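PDB 2XMZ: hydrolase, alpha/beta hydrolase FOLD family from Staphylococcus aureus, which probably catalyses pyruvate elimination in menaquinone biosynthesis, forming 2-succinyl-6-hydroxy-2,4-cyclohexadiene-1-carboxylate. Local coordinates for residues 23-28 with 182-187; 49-54 with 189-194. One frame throughout, in Å; residues are numbered along the deposited sequence.

Interaction 1 (23-28 with 182-187)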
loop_
_atom_site.group_PDB
_atom_site.type_symbol
_atom_site.label_atom_id
_atom_site.label_comp_id
_atom_site.label_asym_id
_atom_site.label_seq_id
_atom_site.Cartn_x
_atom_site.Cartn_y
_atom_site.Cartn_z
ATOM N N HIS A 23 -3.206 -2.626 -0.311
ATOM C CA HIS A 23 -2.494 -3.033 -1.519
ATOM C C HIS A 23 -2.022 -1.802 -2.307
ATOM O O HIS A 23 -2.253 -0.662 -1.895
ATOM C CB HIS A 23 -3.451 -3.842 -2.406
ATOM C CG HIS A 23 -4.686 -3.069 -2.765
ATOM N ND1 HIS A 23 -4.741 -2.231 -3.854
ATOM C CD2 HIS A 23 -5.880 -2.949 -2.135
ATOM C CE1 HIS A 23 -5.923 -1.639 -3.892
ATOM N NE2 HIS A 23 -6.633 -2.055 -2.857
ATOM N N GLY A 24 -1.406 -2.042 -3.464
ATOM C CA GLY A 24 -0.906 -0.976 -4.326
ATOM C C GLY A 24 -1.806 -0.744 -5.546
ATOM O O GLY A 24 -2.813 -1.442 -5.734
ATOM N N PHE A 25 -1.428 0.236 -6.352
ATOM C CA PHE A 25 -2.135 0.618 -7.560
ATOM C C PHE A 25 -2.226 -0.536 -8.556
ATOM O O PHE A 25 -1.278 -1.330 -8.693
ATOM C CB PHE A 25 -1.448 1.824 -8.204
ATOM C CG PHE A 25 -2.129 2.286 -9.462
ATOM C CD1 PHE A 25 -3.402 2.854 -9.398
ATOM C CD2 PHE A 25 -1.512 2.149 -10.695
ATOM C CE1 PHE A 25 -4.047 3.280 -10.536
ATOM C CE2 PHE A 25 -2.148 2.578 -11.865
ATOM C CZ PHE A 25 -3.425 3.147 -11.789
ATOM N N LEU A 26 -3.355 -0.638 -9.247
ATOM C CA LEU A 26 -3.542 -1.637 -10.310
ATOM C C LEU A 26 -3.491 -3.055 -9.755
ATOM O O LEU A 26 -3.003 -3.988 -10.404
ATOM C CB LEU A 26 -2.476 -1.498 -11.406
ATOM C CG LEU A 26 -2.699 -0.962 -12.825
ATOM C CD1 LEU A 26 -1.548 -1.438 -13.722
ATOM C CD2 LEU A 26 -4.022 -1.339 -13.450
ATOM N N SER A 27 -3.987 -3.219 -8.542
ATOM C CA SER A 27 -3.883 -4.486 -7.848
ATOM C C SER A 27 -4.993 -4.454 -6.841
ATOM O O SER A 27 -5.830 -3.556 -6.882
ATOM C CB SER A 27 -2.516 -4.594 -7.156
ATOM O OG SER A 27 -2.423 -5.760 -6.346
ATOM N N ASP A 28 -5.044 -5.450 -5.963
ATOM C CA ASP A 28 -6.019 -5.431 -4.904
ATOM C C ASP A 28 -5.534 -6.369 -3.810
ATOM O O ASP A 28 -4.377 -6.842 -3.828
ATOM C CB ASP A 28 -7.448 -5.779 -5.414
ATOM C CG ASP A 28 -7.515 -7.078 -6.184
ATOM O OD1 ASP A 28 -7.982 -7.071 -7.348
ATOM O OD2 ASP A 28 -7.130 -8.131 -5.648
ATOM N N HIS A 182 -11.490 2.487 -16.194
ATOM C CA HIS A 182 -12.147 3.733 -15.784
ATOM C C HIS A 182 -11.949 4.019 -14.285
ATOM O O HIS A 182 -11.710 5.178 -13.879
ATOM C CB HIS A 182 -13.630 3.776 -16.242
ATOM C CG HIS A 182 -14.564 2.998 -15.362
ATOM N ND1 HIS A 182 -14.777 1.642 -15.509
ATOM C CD2 HIS A 182 -15.338 3.386 -14.319
ATOM C CE1 HIS A 182 -15.643 1.228 -14.593
ATOM N NE2 HIS A 182 -16.001 2.268 -13.860
ATOM N N LYS A 183 -11.998 2.966 -13.460
ATOM C CA LYS A 183 -11.721 3.118 -12.046
ATOM C C LYS A 183 -10.254 3.407 -11.770
ATOM O O LYS A 183 -9.957 4.205 -10.895
ATOM C CB LYS A 183 -12.190 1.905 -11.225
ATOM C CG LYS A 183 -13.685 1.754 -11.247
ATOM C CD LYS A 183 -14.189 0.659 -10.317
ATOM C CE LYS A 183 -15.720 0.569 -10.399
ATOM N NZ LYS A 183 -16.249 -0.348 -9.361
ATOM N N MET A 184 -9.343 2.764 -12.515
ATOM C CA MET A 184 -7.924 3.047 -12.366
ATOM C C MET A 184 -7.657 4.515 -12.685
ATOM O O MET A 184 -6.902 5.168 -11.987
ATOM C CB MET A 184 -7.080 2.104 -13.245
ATOM C CG MET A 184 -7.213 0.619 -12.844
ATOM S SD MET A 184 -6.601 0.348 -11.130
ATOM C CE MET A 184 -8.131 0.412 -10.191
ATOM N N ALA A 185 -8.309 5.025 -13.726
ATOM C CA ALA A 185 -8.186 6.434 -14.103
ATOM C C ALA A 185 -8.647 7.357 -12.967
ATOM O O ALA A 185 -7.957 8.320 -12.629
ATOM C CB ALA A 185 -8.985 6.716 -15.391
ATOM N N LYS A 186 -9.791 7.039 -12.353
ATOM C CA LYS A 186 -10.309 7.858 -11.300
ATOM C C LYS A 186 -9.374 7.785 -10.101
ATOM O O LYS A 186 -9.092 8.806 -9.506
ATOM C CB LYS A 186 -11.762 7.506 -10.953
ATOM C CG LYS A 186 -12.369 8.436 -9.891
ATOM C CD LYS A 186 -13.827 8.116 -9.631
ATOM C CE LYS A 186 -14.386 8.901 -8.427
ATOM N NZ LYS A 186 -14.268 10.376 -8.620
ATOM N N ALA A 187 -8.881 6.584 -9.758
ATOM C CA ALA A 187 -7.895 6.451 -8.671
ATOM C C ALA A 187 -6.700 7.382 -8.886
ATOM O O ALA A 187 -6.291 8.102 -7.963
ATOM C CB ALA A 187 -7.427 4.984 -8.513
#

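Interaction 2 (49-54 with 189-194)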
loop_
_atom_site.group_PDB
_atom_site.type_symbol
_atom_site.label_atom_id
_atom_site.label_comp_id
_atom_site.label_asym_id
_atom_site.label_seq_id
_atom_site.Cartn_x
_atom_site.Cartn_y
_atom_site.Cartn_z
ATOM N N ASP A 49 -9.675 -3.442 0.030
ATOM C CA ASP A 49 -9.573 -2.939 -1.325
ATOM C C ASP A 49 -9.830 -1.436 -1.329
ATOM O O ASP A 49 -10.867 -0.984 -0.856
ATOM C CB ASP A 49 -10.583 -3.647 -2.226
ATOM C CG ASP A 49 -10.137 -5.035 -2.617
ATOM O OD1 ASP A 49 -8.962 -5.363 -2.373
ATOM O OD2 ASP A 49 -10.961 -5.805 -3.148
ATOM N N LEU A 50 -8.887 -0.677 -1.860
ATOM C CA LEU A 50 -8.975 0.774 -1.864
ATOM C C LEU A 50 -9.883 1.229 -3.025
ATOM O O LEU A 50 -10.179 0.431 -3.942
ATOM C CB LEU A 50 -7.558 1.393 -1.930
ATOM C CG LEU A 50 -6.740 1.165 -0.633
ATOM C CD1 LEU A 50 -5.227 1.341 -0.836
ATOM C CD2 LEU A 50 -7.260 2.081 0.495
ATOM N N PRO A 51 -10.351 2.493 -2.976
ATOM C CA PRO A 51 -11.296 2.982 -3.978
ATOM C C PRO A 51 -10.853 2.674 -5.410
ATOM O O PRO A 51 -9.683 2.945 -5.806
ATOM C CB PRO A 51 -11.301 4.487 -3.734
ATOM C CG PRO A 51 -11.061 4.592 -2.242
ATOM C CD PRO A 51 -10.046 3.525 -1.959
ATOM N N GLY A 52 -11.794 2.126 -6.166
ATOM C CA GLY A 52 -11.582 1.733 -7.565
ATOM C C GLY A 52 -10.933 0.377 -7.786
ATOM O O GLY A 52 -10.899 -0.114 -8.920
ATOM N N HIS A 53 -10.382 -0.216 -6.735
ATOM C CA HIS A 53 -9.610 -1.452 -6.874
ATOM C C HIS A 53 -10.322 -2.707 -6.380
ATOM O O HIS A 53 -11.015 -2.690 -5.339
ATOM C CB HIS A 53 -8.272 -1.334 -6.144
ATOM C CG HIS A 53 -7.342 -0.332 -6.759
ATOM N ND1 HIS A 53 -7.595 1.022 -6.748
ATOM C CD2 HIS A 53 -6.191 -0.494 -7.449
ATOM C CE1 HIS A 53 -6.623 1.656 -7.383
ATOM N NE2 HIS A 53 -5.757 0.758 -7.816
ATOM N N GLY A 54 -10.085 -3.811 -7.104
ATOM C CA GLY A 54 -10.641 -5.105 -6.738
ATOM C C GLY A 54 -12.133 -5.042 -6.511
ATOM O O GLY A 54 -12.894 -4.669 -7.406
ATOM N N ARG A 189 -6.512 10.177 -10.844
ATOM C CA ARG A 189 -6.909 11.590 -10.754
ATOM C C ARG A 189 -7.221 12.045 -9.325
ATOM O O ARG A 189 -6.904 13.173 -8.967
ATOM C CB ARG A 189 -8.073 11.925 -11.707
ATOM C CG ARG A 189 -7.830 11.506 -13.182
ATOM C CD ARG A 189 -8.735 12.204 -14.194
ATOM N NE ARG A 189 -9.077 11.341 -15.336
ATOM C CZ ARG A 189 -8.522 11.383 -16.555
ATOM N NH1 ARG A 189 -7.531 12.238 -16.865
ATOM N NH2 ARG A 189 -8.953 10.537 -17.479
ATOM N N ASP A 190 -7.854 11.190 -8.523
ATOM C CA ASP A 190 -8.309 11.569 -7.174
ATOM C C ASP A 190 -7.285 11.339 -6.073
ATOM O O ASP A 190 -7.226 12.117 -5.138
ATOM C CB ASP A 190 -9.610 10.860 -6.777
ATOM C CG ASP A 190 -10.768 11.256 -7.638
ATOM O OD1 ASP A 190 -10.559 12.054 -8.570
ATOM O OD2 ASP A 190 -11.874 10.762 -7.389
ATOM N N TYR A 191 -6.501 10.274 -6.149
ATOM C CA TYR A 191 -5.513 10.053 -5.060
ATOM C C TYR A 191 -4.135 9.599 -5.513
ATOM O O TYR A 191 -3.346 9.034 -4.728
ATOM C CB TYR A 191 -6.068 9.224 -3.897
ATOM C CG TYR A 191 -6.422 7.775 -4.160
ATOM C CD1 TYR A 191 -5.604 6.753 -3.670
ATOM C CD2 TYR A 191 -7.592 7.420 -4.829
ATOM C CE1 TYR A 191 -5.929 5.423 -3.820
ATOM C CE2 TYR A 191 -7.942 6.059 -5.006
ATOM C CZ TYR A 191 -7.087 5.066 -4.495
ATOM O OH TYR A 191 -7.355 3.718 -4.614
ATOM N N GLY A 192 -3.837 9.897 -6.773
ATOM C CA GLY A 192 -2.495 9.750 -7.286
ATOM C C GLY A 192 -1.540 10.587 -6.466
ATOM O O GLY A 192 -1.947 11.540 -5.754
ATOM N N THR A 193 -0.265 10.246 -6.575
ATOM C CA THR A 193 0.778 10.863 -5.757
ATOM C C THR A 193 0.842 12.359 -5.965
ATOM O O THR A 193 1.133 13.107 -5.029
ATOM C CB THR A 193 2.132 10.199 -5.999
ATOM O OG1 THR A 193 2.006 8.813 -5.662
ATOM C CG2 THR A 193 3.231 10.846 -5.110
ATOM N N GLY A 194 0.516 12.785 -7.184
ATOM C CA GLY A 194 0.505 14.192 -7.536
ATOM C C GLY A 194 -0.601 14.952 -6.828
ATOM O O GLY A 194 -0.496 16.156 -6.648
#

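Interaction 1 (23-28 with 182-187)
Met184, on helix 181-191, reaches into the bend of loop 23-28 and meets Phe25 and Leu26 with successive atoms of its side chain. Its CB lies 4.1 Å from Phe25 CZ, at the far end of the ring. CG is anti to the carbonyl carbon (chi1 -63°) and comes to 3.8 Å from CD2 of Leu26. At SD the chain touches both residues: the sulfur is 3.7 Å from Leu26 CA, and it sits 4.5 Å from the centroid of the Phe25 ring. That centroid direction lies 34° off the ring normal, so this Met-aromatic contact is oblique rather than centred over the ring. Bends at chi2 and chi3 turn CE toward the 49-54 loop, where it meets Gly52 O and the imidazole of His53.

The Phe25 ring also meets the helix backbone. With its CG anti to the backbone N, the ring extends beside Met184, and CE1 approaches Met184 O at 3.7 Å, the oxygen lying in the ring plane at its edge. Ala187 CB, nearly one turn further along the helix, lies near the same edge, 4.3 Å from CE1. The contact combines apolar and sulfur-aromatic packing with a carbonyl oxygen set against the ring edge.

In alpha/beta hydrolases the loop after this strand commonly helps form the oxyanion hole, and the sequence here is consistent with that. It follows strand 17-22 of the central sheet; Phe25 leans on Met92 of helix 92-103 and meets Trp152 of helix 145-152 edge-to-face, while Met184 also packs on Leu140 of helix 123-143.

Interaction 2 (49-54 with 189-194)
Pro51 and Tyr191 are the closest pair along the two backbones, yet their CA atoms stand 9.2 Å apart, so the tyrosine side chain must bridge the gap. On one side the chain makes a type II beta turn from Leu50 to His53, closed by His53 N to Leu50 O at 2.9 Å; Gly52 holds the positive phi (83°) at its third position. The turn leaves the carbonyl of Pro51 directed at Tyr191.

Tyr191 CG sits between the backbone N and the carbonyl carbon (chi1 66°), from where the ring reaches across to the turn, with Pro51 O in the ring plane at its edge. Tyr191 OH donates to Pro51 O over 2.7 Å, from within the carbonyl plane and onto a lone pair. The same oxygen accepts from His53 ND1 at 3.0 Å, but this donor stands 45° out of the carbonyl plane. Two donors of different direction thus hold one buried oxygen. Because ND1 donates, NE2 can accept from the backbone N of Leu26, which fixes the rotation of the imidazole. Pro51 CB packs on Tyr191 CE2 at 3.9 Å, and Leu50 CB reaches Tyr191 OH at 3.6 Å.

The turn follows strand 44-48, and Tyr191 lies toward the C-terminal end of helix 181-191. Phe66 and Ile69 of helix 66-77 pack against the tyrosine, Ile69 and Leu72 against Pro51, while Met92 of helix 92-103 touches Leu50, His53 and Tyr191.

Interactions 1 and 2 have centres 5 Å apart and share helix 181-191. Along the chain the segments come in the order 23-28, 49-54, 182-187, 189-194, so the two contacts cross. The first two segments follow strands 17-22 and 44-48, parallel neighbours in the sheet; the other two come from the mainly helical region inserted between strands 110-114 and 210-215. The contacts therefore join the sheet's loops to that cap. They also touch directly: His23 NE2 lies 2.8 Å from Leu50 N, a probable hydrogen bond, and Met184 CE packs 3.1 Å from Gly52 O. Both lie near the presumed nucleophile elbow, consistent with shaping the active-site surroundings.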